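Local coordinates for protein 4-dehydrase (Streptomyces venezuelae, PDB 2PO3) that probably uses pyridoxal phosphate to transfer an amino group to a TDP-linked sugar on the pathway to desosamine, at residues His146-Pro151 and Ala286-His291; Gly177-Gly182 and His291-His296; Leu38-Asp43 and Gly51-Glu56; Ala32-Arg37 and Ala249-Thr254. All blocks are in the same frame, centred on the assembly; numbering follows the deposited sequence.

Contact 1: His146-Pro151 and Ala286-His291; sequences HLWGRP and ADHDRH
R150 crosses from segment 146-151 into segment 286-291 and passes at a slant over H291. Its CB lies 3.6 Å from CB of H291. The chain then extends from CG to NE, and CD comes 3.7 Å from H291 CD2. At the tip the grip is side-on. NE and NH2 both donate to ND1 of H288, at 2.9 and 3.1 Å. ND1 lies near the guanidinium plane, but the ring of H288 is turned 78° against that plane. The H291 ring lies over one guanidinium face, the planes 26° apart and its CD2 3.3 Å above, and W148 CE3 is on the opposite face. NH2 also touches A286 CB, while NH1 bonds to the carbonyl of T123. H288 passes its NE2 to the carbonyl of Y298, so a neutral ring with ND1 as acceptor is likely. A leucine in place of R150 would probably leave H288 ND1 and the T123 carbonyl without their donor. A water joins the carbonyls of P151 and H291. The contact is buried. It ties the loop between strand 139-145 of the seven-stranded sheet and helix 154-163 to the loop between strands 283-285 and 299-303.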
loop_
_atom_site.group_PDB
_atom_site.type_symbol
_atom_site.label_atom_id
_atom_site.label_comp_id
_atom_site.label_asym_id
_atom_site.label_seq_id
_atom_site.Cartn_x
_atom_site.Cartn_y
_atom_site.Cartn_z
ATOM N N HIS A 146 4.336 -21.189 -3.279
ATOM C CA HIS A 146 3.699 -22.158 -4.170
ATOM C C HIS A 146 4.067 -21.633 -5.540
ATOM O O HIS A 146 3.351 -20.780 -6.087
ATOM C CB HIS A 146 2.162 -22.137 -4.039
ATOM C CG HIS A 146 1.737 -22.403 -2.634
ATOM N ND1 HIS A 146 2.325 -23.415 -1.897
ATOM C CD2 HIS A 146 0.781 -21.823 -1.874
ATOM C CE1 HIS A 146 1.728 -23.411 -0.709
ATOM N NE2 HIS A 146 0.797 -22.472 -0.657
ATOM N N LEU A 147 5.204 -22.101 -6.057
ATOM C CA LEU A 147 5.713 -21.646 -7.346
ATOM C C LEU A 147 4.821 -21.876 -8.570
ATOM O O LEU A 147 4.556 -23.000 -8.953
ATOM C CB LEU A 147 7.161 -22.136 -7.552
ATOM C CG LEU A 147 7.922 -21.377 -8.646
ATOM C CD1 LEU A 147 8.214 -19.927 -8.238
ATOM C CD2 LEU A 147 9.212 -22.123 -9.026
ATOM N N TRP A 148 4.376 -20.806 -9.224
ATOM C CA TRP A 148 3.515 -20.996 -10.391
ATOM C C TRP A 148 2.186 -21.653 -10.000
ATOM O O TRP A 148 1.471 -22.260 -10.804
ATOM C CB TRP A 148 4.177 -21.789 -11.543
ATOM C CG TRP A 148 5.509 -21.238 -11.936
ATOM C CD1 TRP A 148 5.882 -19.920 -12.091
ATOM C CD2 TRP A 148 6.660 -22.011 -12.166
ATOM N NE1 TRP A 148 7.199 -19.827 -12.444
ATOM C CE2 TRP A 148 7.705 -21.109 -12.486
ATOM C CE3 TRP A 148 6.892 -23.379 -12.124
ATOM C CZ2 TRP A 148 8.978 -21.591 -12.811
ATOM C CZ3 TRP A 148 8.154 -23.841 -12.445
ATOM C CH2 TRP A 148 9.186 -22.961 -12.758
ATOM N N GLY A 149 1.852 -21.506 -8.722
ATOM C CA GLY A 149 0.637 -22.065 -8.216
ATOM C C GLY A 149 0.801 -23.500 -7.724
ATOM O O GLY A 149 -0.151 -24.024 -7.197
ATOM N N ARG A 150 1.961 -24.155 -7.873
ATOM C CA ARG A 150 2.080 -25.514 -7.363
ATOM C C ARG A 150 2.285 -25.500 -5.863
ATOM O O ARG A 150 3.208 -24.883 -5.308
ATOM C CB ARG A 150 3.140 -26.393 -8.035
ATOM C CG ARG A 150 3.377 -26.049 -9.497
ATOM C CD ARG A 150 4.807 -26.371 -9.928
ATOM N NE ARG A 150 4.851 -26.570 -11.369
ATOM C CZ ARG A 150 5.818 -27.241 -11.976
ATOM N NH1 ARG A 150 6.820 -27.767 -11.293
ATOM N NH2 ARG A 150 5.784 -27.395 -13.294
ATOM N N PRO A 151 1.416 -26.216 -5.173
ATOM C CA PRO A 151 1.605 -26.194 -3.740
ATOM C C PRO A 151 2.857 -26.873 -3.266
ATOM O O PRO A 151 3.288 -27.875 -3.810
ATOM C CB PRO A 151 0.353 -26.808 -3.123
ATOM C CG PRO A 151 -0.702 -26.748 -4.215
ATOM C CD PRO A 151 0.078 -26.769 -5.533
ATOM N N ALA A 286 6.353 -26.821 -18.771
ATOM C CA ALA A 286 6.235 -27.237 -17.395
ATOM C C ALA A 286 4.856 -27.829 -17.081
ATOM O O ALA A 286 3.831 -27.180 -17.285
ATOM C CB ALA A 286 6.452 -26.007 -16.551
ATOM N N ASP A 287 4.850 -29.054 -16.562
ATOM C CA ASP A 287 3.636 -29.796 -16.223
ATOM C C ASP A 287 3.114 -29.483 -14.827
ATOM O O ASP A 287 3.260 -30.289 -13.904
ATOM C CB ASP A 287 3.914 -31.322 -16.316
ATOM C CG ASP A 287 2.783 -32.195 -16.828
ATOM O OD1 ASP A 287 1.702 -31.763 -17.210
ATOM O OD2 ASP A 287 3.107 -33.480 -16.855
ATOM N N HIS A 288 2.499 -28.309 -14.673
ATOM C CA HIS A 288 1.978 -27.889 -13.367
ATOM C C HIS A 288 1.010 -28.880 -12.759
ATOM O O HIS A 288 0.956 -29.041 -11.547
ATOM C CB HIS A 288 1.295 -26.515 -13.445
ATOM C CG HIS A 288 2.167 -25.378 -13.919
ATOM N ND1 HIS A 288 3.545 -25.342 -13.679
ATOM C CD2 HIS A 288 1.827 -24.226 -14.596
ATOM C CE1 HIS A 288 4.010 -24.201 -14.204
ATOM N NE2 HIS A 288 3.001 -23.505 -14.771
ATOM N N ASP A 289 0.234 -29.522 -13.640
ATOM C CA ASP A 289 -0.786 -30.488 -13.264
ATOM C C ASP A 289 -0.284 -31.636 -12.391
ATOM O O ASP A 289 -0.988 -32.157 -11.510
ATOM C CB ASP A 289 -1.554 -30.967 -14.515
ATOM C CG ASP A 289 -2.368 -29.869 -15.151
ATOM O OD1 ASP A 289 -2.618 -28.802 -14.614
ATOM O OD2 ASP A 289 -2.745 -30.154 -16.371
ATOM N N ARG A 290 0.947 -32.047 -12.646
ATOM C CA ARG A 290 1.510 -33.118 -11.875
ATOM C C ARG A 290 1.471 -32.842 -10.394
ATOM O O ARG A 290 1.436 -33.788 -9.620
ATOM C CB ARG A 290 2.959 -33.312 -12.260
ATOM C CG ARG A 290 3.473 -34.686 -11.882
ATOM C CD ARG A 290 4.845 -34.950 -12.475
ATOM N NE ARG A 290 5.938 -34.970 -11.494
ATOM C CZ ARG A 290 7.179 -34.464 -11.658
ATOM N NH1 ARG A 290 7.581 -33.844 -12.778
ATOM N NH2 ARG A 290 8.049 -34.580 -10.652
ATOM N N HIS A 291 1.494 -31.539 -10.013
ATOM C CA HIS A 291 1.527 -31.057 -8.601
ATOM C C HIS A 291 0.225 -30.715 -7.907
ATOM O O HIS A 291 0.234 -30.262 -6.756
ATOM C CB HIS A 291 2.579 -29.926 -8.412
ATOM C CG HIS A 291 3.790 -30.276 -9.238
ATOM N ND1 HIS A 291 4.790 -31.107 -8.734
ATOM C CD2 HIS A 291 4.124 -29.944 -10.523
ATOM C CE1 HIS A 291 5.705 -31.242 -9.693
ATOM N NE2 HIS A 291 5.333 -30.562 -10.772
HETATM O O HOH W 1 2.375 -30.493 -4.917
#

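Contact 2: Gly177-Gly182 and His291-His296; sequences GCAVDG and HGLNNH
L293 and A179 put their side chains on the same side of the paired backbones, where L293 CD2 rests 3.7 Å from A179 CB. CG of L293 is anti to the backbone N (chi1 157°). This carries CD2 along the other segment, to 3.5 Å from the carbonyl O of G177. C178 and V180, either side of A179 in sequence, point to the other side of the backbone. SG of C178 lies 3.4 Å from ND2 of N295, and its CB packs against the carbonyl O of L293. V180 meets the other segment through CG2, which sits 3.7 Å from the carbonyl O of H291. The two segments run antiparallel, and one firm backbone bond joins them, from A179 N to L293 O (3.0 Å). Segment 291-296 has no regular structure of its own, yet it lies beside the edge of the small hairpin of strands 179-180 and 183-184. G292 also packs closely. Its CA comes 3.3 Å from the carbonyl O of A179 in a CA-H...O contact, and a side chain here would run into that carbonyl and into the one of H291. Farther on, N294 forms an Asx turn, its OD1 accepting from H296 N at 2.8 Å, and its ND2 bonds to the W148 carbonyl. The amide of N295 is held as well: OD1 accepts from Q297 N, and ND2 bonds to the carbonyls of H174 and L176.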
loop_
_atom_site.group_PDB
_atom_site.type_symbol
_atom_site.label_atom_id
_atom_site.label_comp_id
_atom_site.label_asym_id
_atom_site.label_seq_id
_atom_site.Cartn_x
_atom_site.Cartn_y
_atom_site.Cartn_z
ATOM N N GLY A 177 -6.890 -20.410 -6.228
ATOM C CA GLY A 177 -7.614 -21.443 -6.989
ATOM C C GLY A 177 -6.844 -22.731 -7.249
ATOM O O GLY A 177 -7.252 -23.566 -8.065
ATOM N N CYS A 178 -5.724 -22.900 -6.565
ATOM C CA CYS A 178 -4.919 -24.097 -6.702
ATOM C C CYS A 178 -5.173 -25.014 -5.519
ATOM O O CYS A 178 -5.631 -24.553 -4.478
ATOM C CB CYS A 178 -3.409 -23.851 -6.940
ATOM S SG CYS A 178 -3.096 -22.612 -8.225
ATOM N N ALA A 179 -4.877 -26.306 -5.687
ATOM C CA ALA A 179 -5.081 -27.281 -4.629
ATOM C C ALA A 179 -4.108 -28.454 -4.762
ATOM O O ALA A 179 -3.467 -28.662 -5.797
ATOM C CB ALA A 179 -6.537 -27.750 -4.663
ATOM N N VAL A 180 -3.991 -29.228 -3.689
ATOM C CA VAL A 180 -3.138 -30.404 -3.653
ATOM C C VAL A 180 -3.860 -31.444 -2.835
ATOM O O VAL A 180 -4.326 -31.139 -1.716
ATOM C CB VAL A 180 -1.717 -30.179 -3.148
ATOM C CG1 VAL A 180 -1.689 -29.813 -1.660
ATOM C CG2 VAL A 180 -0.917 -31.452 -3.405
ATOM N N ASP A 181 -3.967 -32.648 -3.410
ATOM C CA ASP A 181 -4.674 -33.732 -2.729
ATOM C C ASP A 181 -6.050 -33.235 -2.303
ATOM O O ASP A 181 -6.571 -33.632 -1.250
ATOM C CB ASP A 181 -3.901 -34.418 -1.557
ATOM C CG ASP A 181 -2.771 -35.348 -1.985
ATOM O OD1 ASP A 181 -2.822 -36.082 -2.964
ATOM O OD2 ASP A 181 -1.711 -35.275 -1.195
ATOM N N GLY A 182 -6.610 -32.336 -3.138
ATOM C CA GLY A 182 -7.914 -31.757 -2.880
ATOM C C GLY A 182 -7.931 -30.618 -1.851
ATOM O O GLY A 182 -8.989 -30.023 -1.587
ATOM N N HIS A 291 1.494 -31.539 -10.013
ATOM C CA HIS A 291 1.527 -31.057 -8.601
ATOM C C HIS A 291 0.225 -30.715 -7.907
ATOM O O HIS A 291 0.234 -30.262 -6.756
ATOM C CB HIS A 291 2.579 -29.926 -8.412
ATOM C CG HIS A 291 3.790 -30.276 -9.238
ATOM N ND1 HIS A 291 4.790 -31.107 -8.734
ATOM C CD2 HIS A 291 4.124 -29.944 -10.523
ATOM C CE1 HIS A 291 5.705 -31.242 -9.693
ATOM N NE2 HIS A 291 5.333 -30.562 -10.772
ATOM N N GLY A 292 -0.881 -30.944 -8.603
ATOM C CA GLY A 292 -2.170 -30.640 -8.029
ATOM C C GLY A 292 -2.815 -29.659 -8.968
ATOM O O GLY A 292 -2.182 -29.183 -9.912
ATOM N N LEU A 293 -4.079 -29.386 -8.696
ATOM C CA LEU A 293 -4.870 -28.474 -9.481
ATOM C C LEU A 293 -4.223 -27.099 -9.559
ATOM O O LEU A 293 -3.959 -26.488 -8.531
ATOM C CB LEU A 293 -6.271 -28.462 -8.871
ATOM C CG LEU A 293 -7.078 -27.227 -9.155
ATOM C CD1 LEU A 293 -7.885 -27.415 -10.432
ATOM C CD2 LEU A 293 -7.996 -27.018 -7.956
ATOM N N ASN A 294 -3.955 -26.649 -10.795
ATOM C CA ASN A 294 -3.310 -25.368 -11.066
ATOM C C ASN A 294 -4.194 -24.363 -11.810
ATOM O O ASN A 294 -5.060 -24.740 -12.603
ATOM C CB ASN A 294 -1.946 -25.642 -11.738
ATOM C CG ASN A 294 -1.007 -24.449 -11.671
ATOM O OD1 ASN A 294 -1.063 -23.537 -12.525
ATOM N ND2 ASN A 294 -0.115 -24.467 -10.681
ATOM N N ASN A 295 -4.009 -23.049 -11.569
ATOM C CA ASN A 295 -4.841 -22.068 -12.259
ATOM C C ASN A 295 -4.354 -21.786 -13.675
ATOM O O ASN A 295 -5.053 -21.133 -14.461
ATOM C CB ASN A 295 -4.983 -20.734 -11.502
ATOM C CG ASN A 295 -3.616 -20.127 -11.198
ATOM O OD1 ASN A 295 -2.666 -20.164 -12.019
ATOM N ND2 ASN A 295 -3.478 -19.672 -9.963
ATOM N N HIS A 296 -3.141 -22.256 -13.988
ATOM C CA HIS A 296 -2.568 -22.035 -15.319
ATOM C C HIS A 296 -2.347 -20.588 -15.741
ATOM O O HIS A 296 -2.283 -20.251 -16.949
ATOM C CB HIS A 296 -3.178 -22.872 -16.453
ATOM C CG HIS A 296 -2.850 -24.312 -16.271
ATOM N ND1 HIS A 296 -1.581 -24.784 -16.512
ATOM C CD2 HIS A 296 -3.624 -25.347 -15.848
ATOM C CE1 HIS A 296 -1.588 -26.089 -16.232
ATOM N NE2 HIS A 296 -2.801 -26.463 -15.824
HETATM O O HOH W 2 -5.572 -31.395 -6.326
#

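Contact 3: Leu38-Asp43 and Gly51-Glu56; sequences LDRALD and GPLVRE
L53 fits against helix 31-44 through both methyl branches. CD1 meets CB of A41 at 4.0 Å. CD2 sits 3.8 Å over one face of the R40 guanidinium, offset toward its rim. The chi2 of L53 (178°) turns the fork so that CD1 faces A41 and CD2 faces R40. The buried, apolar part is CD1 on A41 CB, with L53 also packed on A249 of helix 246-276. The axes of the two short segments stay 11.7 Å apart, so the backbones do not meet, and side chains and a water span the gap. The outer side is looser and polar. R40 is exposed, with CG anti to the backbone N (chi1 168°), and its NH2 comes 3.5 Å from CB of P52. It makes no salt bridge with E56, since R40 NH1 and E56 OE1 are 4.3 Å apart. A water links the two groups. It accepts from R40 NH2 at 2.6 Å and donates to E56 OE1 at 2.8 Å and to the P52 carbonyl. On helix 31-44, D39 and D43 form salt bridges to R31 of the second subunit. E246 accepts from the backbone N of L53 and V54. Two consecutive helices, 31-44 and 52-65, are joined here by a short loop, their segment axes at 133°. The loop carries Q45, W46, L47, S48 and N49, which line a pocket for the bound TDP-sugar aldimine.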
loop_
_atom_site.group_PDB
_atom_site.type_symbol
_atom_site.label_atom_id
_atom_site.label_comp_id
_atom_site.label_asym_id
_atom_site.label_seq_id
_atom_site.Cartn_x
_atom_site.Cartn_y
_atom_site.Cartn_z
ATOM N N LEU A 38 -18.748 0.538 -8.604
ATOM C CA LEU A 38 -18.158 1.852 -8.335
ATOM C C LEU A 38 -19.221 2.910 -8.059
ATOM O O LEU A 38 -19.060 3.781 -7.196
ATOM C CB LEU A 38 -17.314 2.386 -9.504
ATOM C CG LEU A 38 -16.135 1.483 -9.845
ATOM C CD1 LEU A 38 -15.241 2.146 -10.880
ATOM C CD2 LEU A 38 -15.364 1.207 -8.566
ATOM N N ASP A 39 -20.307 2.851 -8.814
ATOM C CA ASP A 39 -21.381 3.816 -8.613
ATOM C C ASP A 39 -21.912 3.717 -7.200
ATOM O O ASP A 39 -22.004 4.702 -6.468
ATOM C CB ASP A 39 -22.535 3.552 -9.586
ATOM C CG ASP A 39 -22.337 4.432 -10.772
ATOM O OD1 ASP A 39 -21.771 5.511 -10.681
ATOM O OD2 ASP A 39 -22.756 3.897 -11.894
ATOM N N ARG A 40 -22.254 2.482 -6.838
ATOM C CA ARG A 40 -22.763 2.161 -5.523
ATOM C C ARG A 40 -21.862 2.697 -4.377
ATOM O O ARG A 40 -22.337 3.236 -3.370
ATOM C CB ARG A 40 -23.046 0.644 -5.476
ATOM C CG ARG A 40 -23.310 0.043 -4.093
ATOM C CD ARG A 40 -23.137 -1.478 -3.986
ATOM N NE ARG A 40 -22.799 -1.937 -2.634
ATOM C CZ ARG A 40 -22.513 -3.202 -2.300
ATOM N NH1 ARG A 40 -22.645 -4.234 -3.171
ATOM N NH2 ARG A 40 -22.322 -3.525 -1.008
ATOM N N ALA A 41 -20.538 2.577 -4.512
ATOM C CA ALA A 41 -19.614 3.032 -3.488
ATOM C C ALA A 41 -19.501 4.542 -3.424
ATOM O O ALA A 41 -19.402 5.138 -2.352
ATOM C CB ALA A 41 -18.277 2.293 -3.520
ATOM N N LEU A 42 -19.538 5.142 -4.603
ATOM C CA LEU A 42 -19.462 6.574 -4.729
ATOM C C LEU A 42 -20.709 7.187 -4.082
ATOM O O LEU A 42 -20.648 8.166 -3.321
ATOM C CB LEU A 42 -19.382 6.932 -6.222
ATOM C CG LEU A 42 -18.008 6.727 -6.868
ATOM C CD1 LEU A 42 -18.063 7.218 -8.312
ATOM C CD2 LEU A 42 -16.937 7.511 -6.109
ATOM N N ASP A 43 -21.853 6.559 -4.385
ATOM C CA ASP A 43 -23.141 6.972 -3.854
ATOM C C ASP A 43 -23.156 6.916 -2.337
ATOM O O ASP A 43 -23.586 7.865 -1.689
ATOM C CB ASP A 43 -24.292 6.118 -4.387
ATOM C CG ASP A 43 -24.605 6.447 -5.810
ATOM O OD1 ASP A 43 -24.199 7.446 -6.405
ATOM O OD2 ASP A 43 -25.348 5.514 -6.338
ATOM N N GLY A 51 -14.976 -0.853 4.022
ATOM C CA GLY A 51 -16.335 -0.735 3.509
ATOM C C GLY A 51 -16.942 -2.099 3.061
ATOM O O GLY A 51 -16.321 -3.174 3.117
ATOM N N PRO A 52 -18.192 -2.080 2.580
ATOM C CA PRO A 52 -18.908 -3.288 2.132
ATOM C C PRO A 52 -18.315 -4.107 0.979
ATOM O O PRO A 52 -18.540 -5.319 0.908
ATOM C CB PRO A 52 -20.308 -2.809 1.729
ATOM C CG PRO A 52 -20.288 -1.286 1.736
ATOM C CD PRO A 52 -19.035 -0.856 2.474
ATOM N N LEU A 53 -17.589 -3.477 0.048
ATOM C CA LEU A 53 -17.001 -4.227 -1.074
ATOM C C LEU A 53 -15.839 -5.073 -0.554
ATOM O O LEU A 53 -15.726 -6.269 -0.805
ATOM C CB LEU A 53 -16.597 -3.271 -2.206
ATOM C CG LEU A 53 -17.860 -2.649 -2.805
ATOM C CD1 LEU A 53 -17.528 -1.651 -3.903
ATOM C CD2 LEU A 53 -18.793 -3.747 -3.335
ATOM N N VAL A 54 -14.979 -4.434 0.241
ATOM C CA VAL A 54 -13.874 -5.158 0.792
ATOM C C VAL A 54 -14.365 -6.360 1.559
ATOM O O VAL A 54 -13.861 -7.458 1.408
ATOM C CB VAL A 54 -13.065 -4.243 1.698
ATOM C CG1 VAL A 54 -12.090 -5.068 2.526
ATOM C CG2 VAL A 54 -12.316 -3.217 0.850
ATOM N N ARG A 55 -15.356 -6.143 2.403
ATOM C CA ARG A 55 -15.880 -7.238 3.198
ATOM C C ARG A 55 -16.377 -8.355 2.335
ATOM O O ARG A 55 -16.146 -9.505 2.643
ATOM C CB ARG A 55 -16.983 -6.817 4.173
ATOM C CG ARG A 55 -16.424 -5.958 5.292
ATOM C CD ARG A 55 -15.150 -6.586 5.856
ATOM N NE ARG A 55 -14.934 -6.190 7.230
ATOM C CZ ARG A 55 -13.854 -5.551 7.656
ATOM N NH1 ARG A 55 -12.848 -5.242 6.830
ATOM N NH2 ARG A 55 -13.797 -5.226 8.952
ATOM N N GLU A 56 -17.056 -8.010 1.262
ATOM C CA GLU A 56 -17.553 -9.039 0.356
ATOM C C GLU A 56 -16.408 -9.848 -0.253
ATOM O O GLU A 56 -16.372 -11.087 -0.285
ATOM C CB GLU A 56 -18.451 -8.438 -0.739
ATOM C CG GLU A 56 -19.273 -9.505 -1.489
ATOM C CD GLU A 56 -19.922 -8.950 -2.735
ATOM O OE1 GLU A 56 -20.309 -7.794 -2.813
ATOM O OE2 GLU A 56 -19.994 -9.816 -3.728
HETATM O O HOH W 3 -21.011 -5.753 -1.015
#

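Contact 4: Ala32-Arg37 and Ala249-Thr254; sequences ARLYER and AAMGLT
OG1 of T254 is held between its own helix and the one across. It donates to the carbonyl O of A250 one turn back, at 2.7 Å, and accepts from NH1 of R37 at 2.9 Å. The bond from R37 is bent, with an N-H...O angle of 140°, and OG1 is tilted from the guanidinium plane. T254 keeps OG1 beside its backbone N (chi1 -51°), which lets the hydroxyl serve both partners. R37 is extended from CG to NE and slides past T254 in the opposite direction. L253 CB lies 3.5 Å above the centre of one guanidinium face. R33 comes over the other face, but that side chain is poorly ordered. NH1 of R37 also forms a salt bridge with D257, so the buried charge has a mate. A methionine in place of R37 would probably leave D257 without this partner and let the T254 hydroxyl lose its cross-helix bond. The two helices run roughly antiparallel, their short axes 8.8 Å apart and at 146°. Helix 31-44 thus lies across the start of the long helix 246-276, and the small A250 lies at the approach. A250 CB touches R37 CB at 3.9 Å. It also meets L34 CD1, which reaches over the A250 backbone to 3.5 Å from M251 N. CG of L34 is anti to its backbone N, which brings CD1 to that spot. Y35, pointing away, meets Y35 of the second subunit edge-to-face, and L34 also touches L42 of that subunit.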
loop_
_atom_site.group_PDB
_atom_site.type_symbol
_atom_site.label_atom_id
_atom_site.label_comp_id
_atom_site.label_asym_id
_atom_site.label_seq_id
_atom_site.Cartn_x
_atom_site.Cartn_y
_atom_site.Cartn_z
ATOM N N ALA A 32 -19.470 -3.165 -17.087
ATOM C CA ALA A 32 -20.750 -2.785 -16.521
ATOM C C ALA A 32 -20.844 -3.180 -15.082
ATOM O O ALA A 32 -21.362 -2.412 -14.278
ATOM C CB ALA A 32 -21.926 -3.396 -17.287
ATOM N N ARG A 33 -20.366 -4.390 -14.788
ATOM C CA ARG A 33 -20.394 -4.895 -13.432
ATOM C C ARG A 33 -19.484 -4.042 -12.529
ATOM O O ARG A 33 -19.831 -3.703 -11.391
ATOM C CB ARG A 33 -20.035 -6.391 -13.402
ATOM C CG ARG A 33 -21.133 -7.356 -12.930
ATOM C CD ARG A 33 -22.310 -6.697 -12.200
ATOM N NE ARG A 33 -22.506 -7.106 -10.799
ATOM C CZ ARG A 33 -22.770 -6.241 -9.802
ATOM N NH1 ARG A 33 -22.869 -4.929 -10.017
ATOM N NH2 ARG A 33 -22.945 -6.679 -8.548
ATOM N N LEU A 34 -18.307 -3.683 -13.058
ATOM C CA LEU A 34 -17.354 -2.866 -12.319
ATOM C C LEU A 34 -17.933 -1.489 -11.969
ATOM O O LEU A 34 -17.857 -1.021 -10.824
ATOM C CB LEU A 34 -16.080 -2.637 -13.132
ATOM C CG LEU A 34 -15.188 -1.673 -12.376
ATOM C CD1 LEU A 34 -14.721 -2.308 -11.058
ATOM C CD2 LEU A 34 -14.021 -1.235 -13.249
ATOM N N TYR A 35 -18.503 -0.820 -12.982
ATOM C CA TYR A 35 -19.077 0.494 -12.759
ATOM C C TYR A 35 -20.241 0.542 -11.790
ATOM O O TYR A 35 -20.364 1.445 -10.966
ATOM C CB TYR A 35 -19.278 1.283 -14.022
ATOM C CG TYR A 35 -17.997 1.638 -14.752
ATOM C CD1 TYR A 35 -16.851 2.082 -14.102
ATOM C CD2 TYR A 35 -17.937 1.556 -16.139
ATOM C CE1 TYR A 35 -15.713 2.479 -14.806
ATOM C CE2 TYR A 35 -16.777 1.843 -16.857
ATOM C CZ TYR A 35 -15.665 2.368 -16.191
ATOM O OH TYR A 35 -14.508 2.645 -16.894
ATOM N N GLU A 36 -21.094 -0.457 -11.858
ATOM C CA GLU A 36 -22.201 -0.467 -10.935
ATOM C C GLU A 36 -21.669 -0.383 -9.530
ATOM O O GLU A 36 -22.128 0.433 -8.711
ATOM C CB GLU A 36 -22.954 -1.798 -11.015
ATOM C CG GLU A 36 -23.751 -1.937 -12.313
ATOM C CD GLU A 36 -24.568 -3.182 -12.254
ATOM O OE1 GLU A 36 -24.813 -3.761 -11.208
ATOM O OE2 GLU A 36 -24.961 -3.577 -13.437
ATOM N N ARG A 37 -20.713 -1.311 -9.328
ATOM C CA ARG A 37 -19.976 -1.507 -8.092
ATOM C C ARG A 37 -19.376 -0.170 -7.653
ATOM O O ARG A 37 -19.496 0.231 -6.483
ATOM C CB ARG A 37 -18.928 -2.632 -8.190
ATOM C CG ARG A 37 -19.522 -4.011 -7.875
ATOM C CD ARG A 37 -18.523 -5.172 -7.871
ATOM N NE ARG A 37 -19.128 -6.470 -7.571
ATOM C CZ ARG A 37 -19.144 -7.504 -8.415
ATOM N NH1 ARG A 37 -18.589 -7.441 -9.630
ATOM N NH2 ARG A 37 -19.738 -8.643 -8.044
ATOM N N ALA A 249 -11.585 -3.095 -4.307
ATOM C CA ALA A 249 -12.461 -4.242 -4.016
ATOM C C ALA A 249 -13.505 -4.412 -5.155
ATOM O O ALA A 249 -13.885 -5.498 -5.564
ATOM C CB ALA A 249 -13.083 -4.127 -2.621
ATOM N N ALA A 250 -13.975 -3.294 -5.717
ATOM C CA ALA A 250 -14.918 -3.349 -6.791
ATOM C C ALA A 250 -14.306 -4.090 -7.976
ATOM O O ALA A 250 -14.915 -4.984 -8.580
ATOM C CB ALA A 250 -15.239 -1.929 -7.236
ATOM N N MET A 251 -13.080 -3.695 -8.319
ATOM C CA MET A 251 -12.388 -4.344 -9.418
ATOM C C MET A 251 -12.163 -5.816 -9.030
ATOM O O MET A 251 -12.417 -6.766 -9.791
ATOM C CB MET A 251 -11.050 -3.651 -9.691
ATOM C CG MET A 251 -10.277 -4.377 -10.783
ATOM S SD MET A 251 -11.206 -4.413 -12.333
ATOM C CE MET A 251 -9.903 -4.874 -13.496
ATOM N N GLY A 252 -11.699 -6.020 -7.793
ATOM C CA GLY A 252 -11.444 -7.362 -7.256
ATOM C C GLY A 252 -12.594 -8.376 -7.399
ATOM O O GLY A 252 -12.388 -9.524 -7.822
ATOM N N LEU A 253 -13.813 -7.964 -7.036
ATOM C CA LEU A 253 -15.006 -8.814 -7.109
ATOM C C LEU A 253 -15.443 -9.152 -8.523
ATOM O O LEU A 253 -15.924 -10.237 -8.764
ATOM C CB LEU A 253 -16.208 -8.118 -6.438
ATOM C CG LEU A 253 -15.982 -7.976 -4.955
ATOM C CD1 LEU A 253 -16.863 -6.870 -4.375
ATOM C CD2 LEU A 253 -16.217 -9.329 -4.291
ATOM N N THR A 254 -15.282 -8.185 -9.422
ATOM C CA THR A 254 -15.640 -8.287 -10.824
ATOM C C THR A 254 -14.670 -9.205 -11.537
ATOM O O THR A 254 -14.975 -9.817 -12.565
ATOM C CB THR A 254 -15.602 -6.883 -11.465
ATOM O OG1 THR A 254 -16.353 -5.948 -10.712
ATOM C CG2 THR A 254 -16.025 -6.905 -12.924
#

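Contact 1 is buried; contact 2, beside it, is partly buried, and the two share H291. They touch each other and tie one loop, 286-296, to the loop after strand 139-145 and to a small hairpin. Their chemistry is that of loops: a shared histidine acceptor in contact 1, and a backbone bond with L293 packed on A179 in contact 2. Contacts 3 and 4 lie farther out, with centres 9 Å apart, and both use helix 31-44. They join it to helices 52-65 and 246-276 beside the second subunit. Contact 4 is buried and gives its arginine direct partners. Contact 3 is partly open and uses a water. The two pairs do not touch.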